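Local coordinates for protein acetyltransferase (Escherichia coli, PDB 7BYY) that probably transfers an acetyl group from acetyl-CoA to aminoacyl-tRNA, such as glycyl-tRNA, and acts as a GNAT-family toxin of a toxin-antitoxin system, at residues Y18-T23 / L45-R50. The protein carries 1 engineered substitution. Residues are numbered along the deposited sequence; the frame is centred on the assembly and turned at random.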
loop_
_atom_site.group_PDB
_atom_site.type_symbol
_atom_site.label_atom_id
_atom_site.label_comp_id
_atom_site.label_asym_id
_atom_site.label_seq_id
_atom_site.Cartn_x
_atom_site.Cartn_y
_atom_site.Cartn_z
ATOM N N TYR A 18 9.457 -13.459 -4.638
ATOM C CA TYR A 18 10.279 -13.695 -5.817
ATOM C C TYR A 18 11.381 -12.651 -5.926
ATOM O O TYR A 18 11.127 -11.446 -5.835
ATOM C CB TYR A 18 9.423 -13.684 -7.083
ATOM C CG TYR A 18 10.263 -13.687 -8.335
ATOM C CD1 TYR A 18 10.421 -12.533 -9.091
ATOM C CD2 TYR A 18 10.928 -14.837 -8.745
ATOM C CE1 TYR A 18 11.204 -12.526 -10.229
ATOM C CE2 TYR A 18 11.713 -14.840 -9.879
ATOM C CZ TYR A 18 11.846 -13.681 -10.617
ATOM O OH TYR A 18 12.625 -13.672 -11.749
ATOM N N GLN A 19 12.610 -13.121 -6.122
ATOM C CA GLN A 19 13.767 -12.258 -6.318
ATOM C C GLN A 19 14.031 -12.113 -7.811
ATOM O O GLN A 19 14.065 -13.110 -8.540
ATOM C CB GLN A 19 15.000 -12.823 -5.611
ATOM C CG GLN A 19 14.721 -13.385 -4.226
ATOM C CD GLN A 19 15.254 -12.498 -3.117
ATOM O OE1 GLN A 19 16.342 -11.926 -3.227
ATOM N NE2 GLN A 19 14.487 -12.374 -2.038
ATOM N N SER A 20 14.220 -10.868 -8.260
ATOM C CA SER A 20 14.380 -10.599 -9.685
ATOM C C SER A 20 15.645 -11.216 -10.268
ATOM O O SER A 20 15.706 -11.429 -11.484
ATOM C CB SER A 20 14.374 -9.090 -9.937
ATOM O OG SER A 20 15.101 -8.396 -8.938
ATOM N N ASP A 21 16.649 -11.510 -9.443
ATOM C CA ASP A 21 17.900 -12.087 -9.918
ATOM C C ASP A 21 17.905 -13.610 -9.874
ATOM O O ASP A 21 18.967 -14.219 -10.038
ATOM C CB ASP A 21 19.079 -11.538 -9.109
ATOM C CG ASP A 21 18.803 -11.507 -7.615
ATOM O OD1 ASP A 21 17.652 -11.207 -7.228
ATOM O OD2 ASP A 21 19.737 -11.778 -6.828
ATOM N N ILE A 22 16.747 -14.235 -9.673
ATOM C CA ILE A 22 16.630 -15.684 -9.584
ATOM C C ILE A 22 15.734 -16.168 -10.717
ATOM O O ILE A 22 14.734 -15.523 -11.048
ATOM C CB ILE A 22 16.075 -16.114 -8.208
ATOM C CG1 ILE A 22 17.102 -15.822 -7.110
ATOM C CG2 ILE A 22 15.672 -17.587 -8.203
ATOM C CD1 ILE A 22 18.227 -16.834 -7.040
ATOM N N THR A 23 16.109 -17.293 -11.325
ATOM C CA THR A 23 15.312 -17.940 -12.365
ATOM C C THR A 23 15.107 -19.395 -11.970
ATOM O O THR A 23 16.056 -20.185 -11.990
ATOM C CB THR A 23 15.988 -17.843 -13.732
ATOM O OG1 THR A 23 16.435 -16.501 -13.955
ATOM C CG2 THR A 23 15.015 -18.237 -14.831
ATOM N N LEU A 45 8.573 -10.778 -16.015
ATOM C CA LEU A 45 8.479 -10.855 -14.560
ATOM C C LEU A 45 9.673 -10.189 -13.886
ATOM O O LEU A 45 9.509 -9.471 -12.891
ATOM C CB LEU A 45 8.360 -12.314 -14.121
ATOM C CG LEU A 45 8.543 -12.570 -12.623
ATOM C CD1 LEU A 45 7.413 -11.941 -11.812
ATOM C CD2 LEU A 45 8.660 -14.057 -12.338
ATOM N N LYS A 46 10.878 -10.411 -14.416
ATOM C CA LYS A 46 12.084 -9.895 -13.776
ATOM C C LYS A 46 12.106 -8.370 -13.767
ATOM O O LYS A 46 12.452 -7.751 -12.753
ATOM C CB LYS A 46 13.324 -10.440 -14.485
ATOM C CG LYS A 46 13.596 -11.915 -14.246
ATOM C CD LYS A 46 14.985 -12.286 -14.729
ATOM C CE LYS A 46 15.533 -13.494 -13.988
ATOM N NZ LYS A 46 17.015 -13.623 -14.150
ATOM N N LYS A 47 11.735 -7.746 -14.884
ATOM C CA LYS A 47 11.851 -6.298 -14.988
ATOM C C LYS A 47 10.724 -5.568 -14.279
ATOM O O LYS A 47 10.895 -4.410 -13.885
ATOM C CB LYS A 47 11.893 -5.890 -16.453
ATOM C CG LYS A 47 12.602 -6.906 -17.312
ATOM C CD LYS A 47 12.203 -6.746 -18.764
ATOM C CE LYS A 47 13.416 -6.322 -19.583
ATOM N NZ LYS A 47 13.227 -6.412 -21.043
ATOM N N SER A 48 9.570 -6.214 -14.114
ATOM C CA SER A 48 8.469 -5.561 -13.417
ATOM C C SER A 48 8.820 -5.306 -11.956
ATOM O O SER A 48 8.670 -4.185 -11.457
ATOM C CB SER A 48 7.198 -6.400 -13.538
ATOM O OG SER A 48 6.671 -6.319 -14.849
ATOM N N VAL A 49 9.299 -6.335 -11.251
ATOM C CA VAL A 49 9.635 -6.148 -9.843
ATOM C C VAL A 49 10.947 -5.396 -9.667
ATOM O O VAL A 49 11.172 -4.803 -8.605
ATOM C CB VAL A 49 9.674 -7.490 -9.090
ATOM C CG1 VAL A 49 8.461 -8.339 -9.453
ATOM C CG2 VAL A 49 10.958 -8.238 -9.376
ATOM N N ARG A 50 11.819 -5.394 -10.678
ATOM C CA ARG A 50 13.014 -4.559 -10.620
ATOM C C ARG A 50 12.636 -3.086 -10.630
ATOM O O ARG A 50 13.135 -2.296 -9.819
ATOM C CB ARG A 50 13.944 -4.889 -11.786
ATOM C CG ARG A 50 15.126 -5.764 -11.406
ATOM C CD ARG A 50 16.259 -5.641 -12.411
ATOM N NE ARG A 50 16.164 -6.639 -13.473
ATOM C CZ ARG A 50 16.821 -7.796 -13.475
ATOM N NH1 ARG A 50 17.622 -8.104 -12.462
ATOM N NH2 ARG A 50 16.676 -8.643 -14.486
#
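Y18, S20 and K46 bury the most surface where the loop 18-23 packs against the helical segment 45-50, an example of a type I turn whose flanks meet a helix, Y18 through its ring and T23 through the ammonium end of K46, with S20 packing between. L45 lies over a face of the Y18 ring in a CH-pi contact, its CD2 3.8 Å from the ring centroid and 18° off the normal; K46 CG comes at the edge beside the hydroxyl, and V49 CG2 lies more loosely near the plane at CD1. With CG anti to the backbone N (chi1 170°), Y18 extends toward the helix, and its hydroxyl donates a hydrogen bond back to its own loop, Y18 OH to I22 O at 2.9 Å; the same hydroxyl is also hydrogen-bonded to Q27 NE2. The turn from Q19 to I22 is thus tied at its far end. K46, extended beyond CG, crosses Y18 at about a right angle and carries NZ past the S20 carbonyl to donate to T23 OG1 at 2.9 Å. S20 CB packs on V49 CG2 at 3.6 Å and lies over a face of the R50 guanidinium. The contact joins the loop after strand 13-17, outermost in this chain's sheet, to the last turns of helix 35-50, while Y18 pairs through its backbone with A56 in the adjacent strand 55-61.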